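Local coordinates for protein putative fimbriae assembly chaperone (Salmonella typhimurium, PDB 2CO7) that probably helps fimbrial subunits fold and assemble in the periplasm as a pilus-assembly chaperone of the PapD-like family, at residues 85-99 / 121-135. Numbering follows the deposited sequence.
With SO4 (sulfate ion), chain D.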
ATOM      1  N   MET B  85      17.287   6.072  16.458  1.00 29.40           N
ATOM      2  CA  MET B  85      16.543   7.068  15.700  1.00 28.37           C
ATOM      3  C   MET B  85      16.943   8.499  16.041  1.00 25.89           C
ATOM      4  O   MET B  85      17.270   8.804  17.192  1.00 25.14           O
ATOM      5  CB  MET B  85      15.047   6.834  15.824  1.00 28.75           C
ATOM      6  CG  MET B  85      14.578   5.738  14.838  1.00 29.66           C
ATOM      7  SD  MET B  85      12.871   5.245  15.012  1.00 29.96           S
ATOM      8  CE  MET B  85      12.888   4.831  16.736  1.00 30.51           C
ATOM      9  N   PRO B  86      16.967   9.376  15.017  1.00 24.26           N
ATOM     10  CA  PRO B  86      17.308  10.774  15.283  1.00 23.67           C
ATOM     11  C   PRO B  86      16.393  11.419  16.320  1.00 22.76           C
ATOM     12  O   PRO B  86      15.284  10.938  16.567  1.00 23.12           O
ATOM     13  CB  PRO B  86      17.168  11.459  13.911  1.00 23.40           C
ATOM     14  CG  PRO B  86      16.562  10.460  12.992  1.00 23.69           C
ATOM     15  CD  PRO B  86      16.728   9.110  13.589  1.00 24.50           C
ATOM     16  N   THR B  87      16.879  12.483  16.950  1.00 22.13           N
ATOM     17  CA  THR B  87      16.115  13.156  17.988  1.00 21.98           C
ATOM     18  C   THR B  87      15.509  14.460  17.476  1.00 20.83           C
ATOM     19  O   THR B  87      14.729  15.081  18.179  1.00 20.96           O
ATOM     20  CB  THR B  87      16.985  13.484  19.252  1.00 22.25           C
ATOM     21  OG1 THR B  87      18.162  14.183  18.860  1.00 22.11           O
ATOM     22  CG2 THR B  87      17.397  12.224  20.000  1.00 24.51           C
ATOM     23  N   ASP B  88      15.896  14.884  16.265  1.00 19.91           N
ATOM     24  CA  ASP B  88      15.550  16.239  15.752  1.00 18.32           C
ATOM     25  C   ASP B  88      14.616  16.207  14.539  1.00 17.72           C
ATOM     26  O   ASP B  88      14.389  17.229  13.911  1.00 17.37           O
ATOM     27  CB  ASP B  88      16.825  17.032  15.394  1.00 19.06           C
ATOM     28  CG  ASP B  88      17.516  16.502  14.144  1.00 18.88           C
ATOM     29  OD1 ASP B  88      17.273  15.319  13.791  1.00 16.79           O
ATOM     30  OD2 ASP B  88      18.306  17.258  13.520  1.00 17.23           O
ATOM     31  N   ARG B  89      14.129  15.025  14.189  1.00 16.50           N
ATOM     32  CA  ARG B  89      13.205  14.874  13.076  1.00 17.30           C
ATOM     33  C   ARG B  89      12.465  13.567  13.260  1.00 17.71           C
ATOM     34  O   ARG B  89      12.973  12.640  13.936  1.00 17.59           O
ATOM     35  CB  ARG B  89      13.977  14.871  11.738  1.00 16.97           C
ATOM     36  CG  ARG B  89      14.975  13.723  11.618  1.00 15.27           C
ATOM     37  CD  ARG B  89      16.057  14.035  10.568  1.00 16.94           C
ATOM     38  NE  ARG B  89      16.985  15.072  11.030  1.00 18.10           N
ATOM     39  CZ  ARG B  89      17.908  15.677  10.279  1.00 23.94           C
ATOM     40  NH1 ARG B  89      18.717  16.575  10.825  1.00 22.86           N
ATOM     41  NH2 ARG B  89      18.025  15.415   8.979  1.00 20.94           N
ATOM     42  N   GLU B  90      11.289  13.473  12.649  1.00 18.46           N
ATOM     43  CA  GLU B  90      10.566  12.188  12.556  1.00 18.36           C
ATOM     44  C   GLU B  90      11.332  11.127  11.758  1.00 18.98           C
ATOM     45  O   GLU B  90      12.184  11.437  10.921  1.00 18.38           O
ATOM     46  CB  GLU B  90       9.214  12.396  11.863  1.00 18.10           C
ATOM     47  CG  GLU B  90       8.249  13.255  12.703  1.00 16.87           C
ATOM     48  CD  GLU B  90       6.850  13.290  12.138  1.00 16.90           C
ATOM     49  OE1 GLU B  90       6.709  13.321  10.904  1.00 19.11           O
ATOM     50  OE2 GLU B  90       5.883  13.324  12.933  1.00 19.16           O
ATOM     51  N   THR B  91      10.967   9.872  12.003  1.00 19.72           N
ATOM     52  CA  THR B  91      11.496   8.712  11.313  1.00 18.99           C
ATOM     53  C   THR B  91      10.289   7.869  10.957  1.00 20.40           C
ATOM     54  O   THR B  91       9.450   7.587  11.811  1.00 19.60           O
ATOM     55  CB  THR B  91      12.455   7.859  12.188  1.00 19.37           C
ATOM     56  OG1 THR B  91      13.626   8.618  12.519  1.00 19.55           O
ATOM     57  CG2 THR B  91      12.903   6.599  11.403  1.00 18.98           C
ATOM     58  N   LEU B  92      10.193   7.506   9.687  1.00 19.36           N
ATOM     59  CA  LEU B  92       9.038   6.778   9.196  1.00 21.10           C
ATOM     60  C   LEU B  92       9.351   5.291   9.134  1.00 20.44           C
ATOM     61  O   LEU B  92      10.463   4.899   8.748  1.00 21.92           O
ATOM     62  CB  LEU B  92       8.651   7.287   7.801  1.00 20.67           C
ATOM     63  CG  LEU B  92       7.333   6.623   7.356  1.00 24.44           C
ATOM     64  CD1 LEU B  92       6.326   7.629   6.765  1.00 28.85           C
ATOM     65  CD2 LEU B  92       7.623   5.512   6.407  1.00 24.17           C
ATOM     66  N   GLN B  93       8.381   4.481   9.536  1.00 20.29           N
ATOM     67  CA  GLN B  93       8.403   3.025   9.332  1.00 20.47           C
ATOM     68  C   GLN B  93       7.046   2.637   8.694  1.00 19.98           C
ATOM     69  O   GLN B  93       6.139   3.481   8.534  1.00 19.85           O
ATOM     70  CB  GLN B  93       8.488   2.318  10.712  1.00 21.41           C
ATOM     71  CG  GLN B  93       9.756   2.346  11.458  1.00 26.23           C
ATOM     72  CD  GLN B  93      10.100   3.668  12.129  1.00 20.81           C
ATOM     73  OE1 GLN B  93      11.241   3.911  12.361  1.00 23.97           O
ATOM     74  NE2 GLN B  93       9.104   4.487  12.477  1.00 22.74           N
ATOM     75  N   TRP B  94       6.884   1.349   8.388  1.00 19.60           N
ATOM     76  CA  TRP B  94       5.623   0.823   7.922  1.00 19.42           C
ATOM     77  C   TRP B  94       5.227  -0.357   8.791  1.00 20.30           C
ATOM     78  O   TRP B  94       6.025  -1.269   8.993  1.00 20.89           O
ATOM     79  CB  TRP B  94       5.764   0.302   6.499  1.00 19.65           C
ATOM     80  CG  TRP B  94       6.031   1.384   5.505  1.00 19.40           C
ATOM     81  CD1 TRP B  94       7.273   1.852   5.088  1.00 22.03           C
ATOM     82  CD2 TRP B  94       5.056   2.176   4.839  1.00 20.74           C
ATOM     83  NE1 TRP B  94       7.101   2.884   4.186  1.00 21.74           N
ATOM     84  CE2 TRP B  94       5.760   3.112   4.023  1.00 20.89           C
ATOM     85  CE3 TRP B  94       3.656   2.219   4.874  1.00 19.32           C
ATOM     86  CZ2 TRP B  94       5.101   4.034   3.191  1.00 23.66           C
ATOM     87  CZ3 TRP B  94       2.989   3.138   4.011  1.00 22.79           C
ATOM     88  CH2 TRP B  94       3.730   4.051   3.220  1.00 20.05           C
ATOM     89  N   VAL B  95       3.993  -0.334   9.269  1.00 19.85           N
ATOM     90  CA  VAL B  95       3.419  -1.462  10.011  1.00 20.11           C
ATOM     91  C   VAL B  95       2.464  -2.154   9.023  1.00 20.46           C
ATOM     92  O   VAL B  95       1.525  -1.549   8.537  1.00 19.26           O
ATOM     93  CB  VAL B  95       2.782  -1.021  11.384  1.00 21.64           C
ATOM     94  CG1 VAL B  95       1.632   0.019  11.241  1.00 20.88           C
ATOM     95  CG2 VAL B  95       2.295  -2.229  12.167  1.00 22.12           C
ATOM     96  N   CYS B  96       2.746  -3.432   8.762  1.00 20.19           N
ATOM     97  CA  CYS B  96       2.064  -4.202   7.734  1.00 21.69           C
ATOM     98  C   CYS B  96       1.346  -5.385   8.368  1.00 20.87           C
ATOM     99  O   CYS B  96       1.857  -6.021   9.288  1.00 21.09           O
ATOM    100  CB  CYS B  96       3.078  -4.730   6.751  1.00 21.49           C
ATOM    101  SG  CYS B  96       3.863  -3.462   5.730  1.00 24.71           S
ATOM    102  N   ILE B  97       0.163  -5.650   7.850  1.00 20.09           N
ATOM    103  CA  ILE B  97      -0.712  -6.703   8.340  1.00 20.26           C
ATOM    104  C   ILE B  97      -0.945  -7.599   7.149  1.00 20.16           C
ATOM    105  O   ILE B  97      -1.526  -7.134   6.161  1.00 20.42           O
ATOM    106  CB  ILE B  97      -2.093  -6.092   8.763  1.00 20.89           C
ATOM    107  CG1 ILE B  97      -1.957  -5.076   9.902  1.00 24.61           C
ATOM    108  CG2 ILE B  97      -3.141  -7.182   9.079  1.00 22.73           C
ATOM    109  CD1 ILE B  97      -1.114  -5.514  11.025  1.00 27.40           C
ATOM    110  N   LYS B  98      -0.451  -8.836   7.226  1.00 18.83           N
ATOM    111  CA  LYS B  98      -0.678  -9.851   6.188  1.00 19.60           C
ATOM    112  C   LYS B  98      -1.821 -10.750   6.631  1.00 19.88           C
ATOM    113  O   LYS B  98      -1.775 -11.323   7.737  1.00 20.34           O
ATOM    114  CB  LYS B  98       0.558 -10.735   5.983  1.00 19.12           C
ATOM    115  CG  LYS B  98       0.369 -11.785   4.858  1.00 19.92           C
ATOM    116  CD  LYS B  98       1.545 -12.769   4.740  1.00 21.07           C
ATOM    117  CE  LYS B  98       2.864 -12.038   4.486  1.00 26.93           C
ATOM    118  NZ  LYS B  98       2.875 -11.470   3.095  1.00 26.64           N
ATOM    119  N   ALA B  99      -2.814 -10.894   5.754  1.00 19.35           N
ATOM    120  CA  ALA B  99      -4.013 -11.685   6.082  1.00 19.11           C
ATOM    121  C   ALA B  99      -4.132 -12.787   5.044  1.00 18.62           C
ATOM    122  O   ALA B  99      -4.015 -12.553   3.839  1.00 17.38           O
ATOM    123  CB  ALA B  99      -5.264 -10.810   6.117  1.00 20.00           C
ATOM    124  N   SER B 121      -4.389 -13.506  -0.898  1.00 23.36           N
ATOM    125  CA  SER B 121      -3.874 -13.071   0.379  1.00 24.92           C
ATOM    126  C   SER B 121      -3.580 -11.583   0.237  1.00 23.38           C
ATOM    127  O   SER B 121      -3.310 -11.104  -0.857  1.00 22.54           O
ATOM    128  CB  SER B 121      -2.624 -13.851   0.765  1.00 25.86           C
ATOM    129  OG  SER B 121      -1.544 -13.489  -0.054  1.00 29.77           O
ATOM    130  N   ILE B 122      -3.666 -10.844   1.333  1.00 22.28           N
ATOM    131  CA  ILE B 122      -3.512  -9.394   1.227  1.00 21.49           C
ATOM    132  C   ILE B 122      -2.597  -8.842   2.304  1.00 20.91           C
ATOM    133  O   ILE B 122      -2.432  -9.457   3.358  1.00 20.33           O
ATOM    134  CB  ILE B 122      -4.889  -8.639   1.119  1.00 22.31           C
ATOM    135  CG1 ILE B 122      -5.728  -8.827   2.371  1.00 24.66           C
ATOM    136  CG2 ILE B 122      -5.754  -9.187  -0.082  1.00 21.64           C
ATOM    137  CD1 ILE B 122      -7.139  -8.071   2.310  1.00 23.87           C
ATOM    138  N   ASN B 123      -1.983  -7.700   2.001  1.00 19.50           N
ATOM    139  CA  ASN B 123      -1.029  -7.062   2.906  1.00 19.95           C
ATOM    140  C   ASN B 123      -1.373  -5.602   2.954  1.00 20.41           C
ATOM    141  O   ASN B 123      -1.322  -4.917   1.921  1.00 21.21           O
ATOM    142  CB  ASN B 123       0.406  -7.227   2.397  1.00 19.85           C
ATOM    143  CG  ASN B 123       0.772  -8.643   2.154  1.00 23.11           C
ATOM    144  OD1 ASN B 123       1.253  -9.314   3.066  1.00 22.57           O
ATOM    145  ND2 ASN B 123       0.523  -9.141   0.931  1.00 23.69           N
ATOM    146  N   ALA B 124      -1.820  -5.135   4.121  1.00 20.65           N
ATOM    147  CA  ALA B 124      -2.189  -3.747   4.282  1.00 19.80           C
ATOM    148  C   ALA B 124      -1.142  -3.095   5.156  1.00 20.44           C
ATOM    149  O   ALA B 124      -0.964  -3.511   6.297  1.00 20.40           O
ATOM    150  CB  ALA B 124      -3.609  -3.633   4.955  1.00 20.30           C
ATOM    151  N   CYS B 125      -0.522  -2.020   4.664  1.00 20.13           N
ATOM    152  CA  CYS B 125       0.551  -1.357   5.404  1.00 20.22           C
ATOM    153  C   CYS B 125       0.209   0.108   5.712  1.00 20.52           C
ATOM    154  O   CYS B 125      -0.247   0.861   4.807  1.00 20.36           O
ATOM    155  CB  CYS B 125       1.872  -1.457   4.615  1.00 20.23           C
ATOM    156  SG  CYS B 125       2.406  -3.174   4.252  1.00 24.00           S
ATOM    157  N   ASP B 126       0.434   0.503   6.966  1.00 19.28           N
ATOM    158  CA  ASP B 126       0.241   1.908   7.396  1.00 19.42           C
ATOM    159  C   ASP B 126       1.588   2.515   7.703  1.00 18.84           C
ATOM    160  O   ASP B 126       2.482   1.844   8.225  1.00 17.85           O
ATOM    161  CB  ASP B 126      -0.529   1.994   8.729  1.00 19.73           C
ATOM    162  CG  ASP B 126      -2.035   1.825   8.593  1.00 21.59           C
ATOM    163  OD1 ASP B 126      -2.657   2.003   9.648  1.00 23.28           O
ATOM    164  OD2 ASP B 126      -2.584   1.559   7.511  1.00 20.77           O
ATOM    165  N   LYS B 127       1.715   3.818   7.454  1.00 18.72           N
ATOM    166  CA  LYS B 127       2.843   4.543   8.021  1.00 18.73           C
ATOM    167  C   LYS B 127       2.796   4.511   9.540  1.00 19.49           C
ATOM    168  O   LYS B 127       1.740   4.767  10.161  1.00 19.93           O
ATOM    169  CB  LYS B 127       2.878   5.990   7.511  1.00 17.34           C
ATOM    170  CG  LYS B 127       3.001   6.063   6.005  1.00 17.59           C
ATOM    171  CD  LYS B 127       2.833   7.491   5.483  1.00 18.93           C
ATOM    172  CE  LYS B 127       2.930   7.468   3.942  1.00 19.25           C
ATOM    173  NZ  LYS B 127       2.442   8.750   3.312  1.00 22.70           N
ATOM    174  N   LEU B 128       3.954   4.168  10.108  1.00 19.47           N
ATOM    175  CA  LEU B 128       4.181   4.231  11.548  1.00 19.65           C
ATOM    176  C   LEU B 128       5.253   5.312  11.743  1.00 19.36           C
ATOM    177  O   LEU B 128       6.454   5.119  11.437  1.00 18.67           O
ATOM    178  CB  LEU B 128       4.658   2.879  12.078  1.00 19.69           C
ATOM    179  CG  LEU B 128       5.168   2.884  13.524  1.00 19.00           C
ATOM    180  CD1 LEU B 128       3.961   3.249  14.451  1.00 18.28           C
ATOM    181  CD2 LEU B 128       5.714   1.496  13.903  1.00 21.79           C
ATOM    182  N   ILE B 129       4.817   6.448  12.238  1.00 18.20           N
ATOM    183  CA  ILE B 129       5.668   7.646  12.229  1.00 19.48           C
ATOM    184  C   ILE B 129       6.154   7.916  13.616  1.00 19.50           C
ATOM    185  O   ILE B 129       5.351   8.242  14.517  1.00 20.41           O
ATOM    186  CB  ILE B 129       4.979   8.881  11.580  1.00 18.70           C
ATOM    187  CG1 ILE B 129       4.506   8.549  10.137  1.00 20.51           C
ATOM    188  CG2 ILE B 129       5.935  10.118  11.520  1.00 20.02           C
ATOM    189  CD1 ILE B 129       3.538   9.618   9.477  1.00 19.89           C
ATOM    190  N   PHE B 130       7.483   7.813  13.768  1.00 19.09           N
ATOM    191  CA  PHE B 130       8.095   8.050  15.057  1.00 18.60           C
ATOM    192  C   PHE B 130       8.397   9.538  15.277  1.00 18.10           C
ATOM    193  O   PHE B 130       9.119  10.121  14.491  1.00 17.99           O
ATOM    194  CB  PHE B 130       9.353   7.187  15.231  1.00 18.62           C
ATOM    195  CG  PHE B 130       9.974   7.326  16.581  1.00 20.06           C
ATOM    196  CD1 PHE B 130       9.441   6.636  17.677  1.00 18.68           C
ATOM    197  CD2 PHE B 130      11.101   8.133  16.761  1.00 19.92           C
ATOM    198  CE1 PHE B 130      10.063   6.759  18.987  1.00 17.37           C
ATOM    199  CE2 PHE B 130      11.717   8.258  18.018  1.00 21.93           C
ATOM    200  CZ  PHE B 130      11.189   7.570  19.136  1.00 21.66           C
ATOM    201  N   ARG B 131       7.854  10.116  16.343  1.00 16.77           N
ATOM    202  CA  ARG B 131       8.019  11.545  16.642  1.00 17.54           C
ATOM    203  C   ARG B 131       8.774  11.737  17.977  1.00 18.98           C
ATOM    204  O   ARG B 131       8.215  11.513  19.101  1.00 17.70           O
ATOM    205  CB  ARG B 131       6.650  12.243  16.649  1.00 17.52           C
ATOM    206  CG  ARG B 131       6.743  13.790  16.769  1.00 17.74           C
ATOM    207  CD  ARG B 131       5.407  14.417  16.621  1.00 15.04           C
ATOM    208  NE  ARG B 131       4.846  14.107  15.292  1.00 17.46           N
ATOM    209  CZ  ARG B 131       3.577  14.261  14.954  1.00 19.64           C
ATOM    210  NH1 ARG B 131       2.682  14.744  15.834  1.00 18.07           N
ATOM    211  NH2 ARG B 131       3.199  13.930  13.730  1.00 21.62           N
ATOM    212  N   PRO B 132      10.054  12.134  17.867  1.00 19.09           N
ATOM    213  CA  PRO B 132      10.860  12.465  19.040  1.00 19.90           C
ATOM    214  C   PRO B 132      10.136  13.487  19.913  1.00 20.99           C
ATOM    215  O   PRO B 132       9.366  14.306  19.408  1.00 20.32           O
ATOM    216  CB  PRO B 132      12.147  13.037  18.436  1.00 19.63           C
ATOM    217  CG  PRO B 132      12.232  12.358  17.093  1.00 19.88           C
ATOM    218  CD  PRO B 132      10.832  12.282  16.614  1.00 19.75           C
ATOM    219  N   ASP B 133      10.392  13.431  21.217  1.00 22.19           N
ATOM    220  CA  ASP B 133       9.688  14.289  22.162  1.00 23.74           C
ATOM    221  C   ASP B 133      10.017  15.774  21.930  1.00 23.31           C
ATOM    222  O   ASP B 133       9.178  16.648  22.154  1.00 24.88           O
ATOM    223  CB  ASP B 133      10.025  13.846  23.590  1.00 24.52           C
ATOM    224  CG  ASP B 133       8.976  14.283  24.617  1.00 27.41           C
ATOM    225  OD1 ASP B 133       9.344  15.010  25.572  1.00 26.92           O
ATOM    226  OD2 ASP B 133       7.794  13.920  24.453  1.00 30.96           O
ATOM    227  N   ALA B 134      11.217  16.054  21.443  1.00 22.14           N
ATOM    228  CA  ALA B 134      11.627  17.432  21.137  1.00 21.25           C
ATOM    229  C   ALA B 134      11.118  17.952  19.798  1.00 20.16           C
ATOM    230  O   ALA B 134      11.348  19.123  19.455  1.00 21.46           O
ATOM    231  CB  ALA B 134      13.153  17.580  21.235  1.00 21.92           C
ATOM    232  N   VAL B 135      10.409  17.103  19.045  1.00 17.21           N
ATOM    233  CA  VAL B 135       9.736  17.544  17.834  1.00 15.34           C
ATOM    234  C   VAL B 135       8.303  17.914  18.215  1.00 14.46           C
ATOM    235  O   VAL B 135       7.448  17.040  18.333  1.00 12.33           O
ATOM    236  CB  VAL B 135       9.795  16.463  16.721  1.00 14.67           C
ATOM    237  CG1 VAL B 135       9.035  16.890  15.430  1.00 15.04           C
ATOM    238  CG2 VAL B 135      11.267  16.167  16.370  1.00 17.09           C
TER
HETATM  239  S   SO4 D1221       2.328   8.854  -0.485  1.00 16.20           S
HETATM  240  O1  SO4 D1221       1.294   8.408  -1.437  1.00 17.65           O
HETATM  241  O2  SO4 D1221       2.506   7.846   0.552  1.00 14.85           O
HETATM  242  O3  SO4 D1221       3.535   9.035  -1.288  1.00 14.12           O
HETATM  243  O4  SO4 D1221       2.020  10.188   0.061  1.00 15.91           O
HETATM  244  O   HOH W   1      13.754  14.453  21.055  1.00 34.05           O
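Met85 sets its CE methyl over the centre of the Phe130 ring, 3.7 Å from the centroid, a CH-pi contact. Its SD approaches the same ring obliquely, which adds a Met-aromatic contact. The pair lies just beyond the Thr91-Phe130 end of the antiparallel strands 91-99 and 121-131, in the immunoglobulin-like N-terminal domain of a PapD-type chaperone. Thr87 O packs on Pro132 CB, and one water joins Thr87 O to Ala134 N in the turn from Pro132 to Val135. Glu90 extends alongside Arg131 in a salt bridge, carboxylate and guanidinium planes 21° apart. Glu90 OE2 takes both Arg131 NE (2.7 Å) and NH2, while Asp208 also pairs with Arg131 and Tyr164 N binds Glu90 OE1. These partners tie the strand ends to the C-terminal domain. From Thr91 the ladder is regular, with two backbone bonds at each hydrogen-bonded pair as far as Ala99 with Ile122. Gln93 bends back at chi2 (75°), and its NE2 gives Leu128 O a second bond (2.9 Å), on the opposite face of that carbonyl from Gln93 N. Trp94 takes Lys127 CG over its six-membered ring. Lys127 runs on, extended, and its NZ donates to Asn166, the partner protein's backbone and a sulfate, probably a crystallisation component. A disulfide joins Cys96 and Cys125, a non-hydrogen-bonded pair. Residues 121-125, Cys125 included, also pair in parallel with a partner strand. The sheet thus crosses the interface, consistent with donor strand complementation of a pilus subunit. Lys98 curls at chi3 and chi4 to set NZ 2.7 Å from Asn123 OD1, while Asn123 ND2 bonds to the partner's backbone.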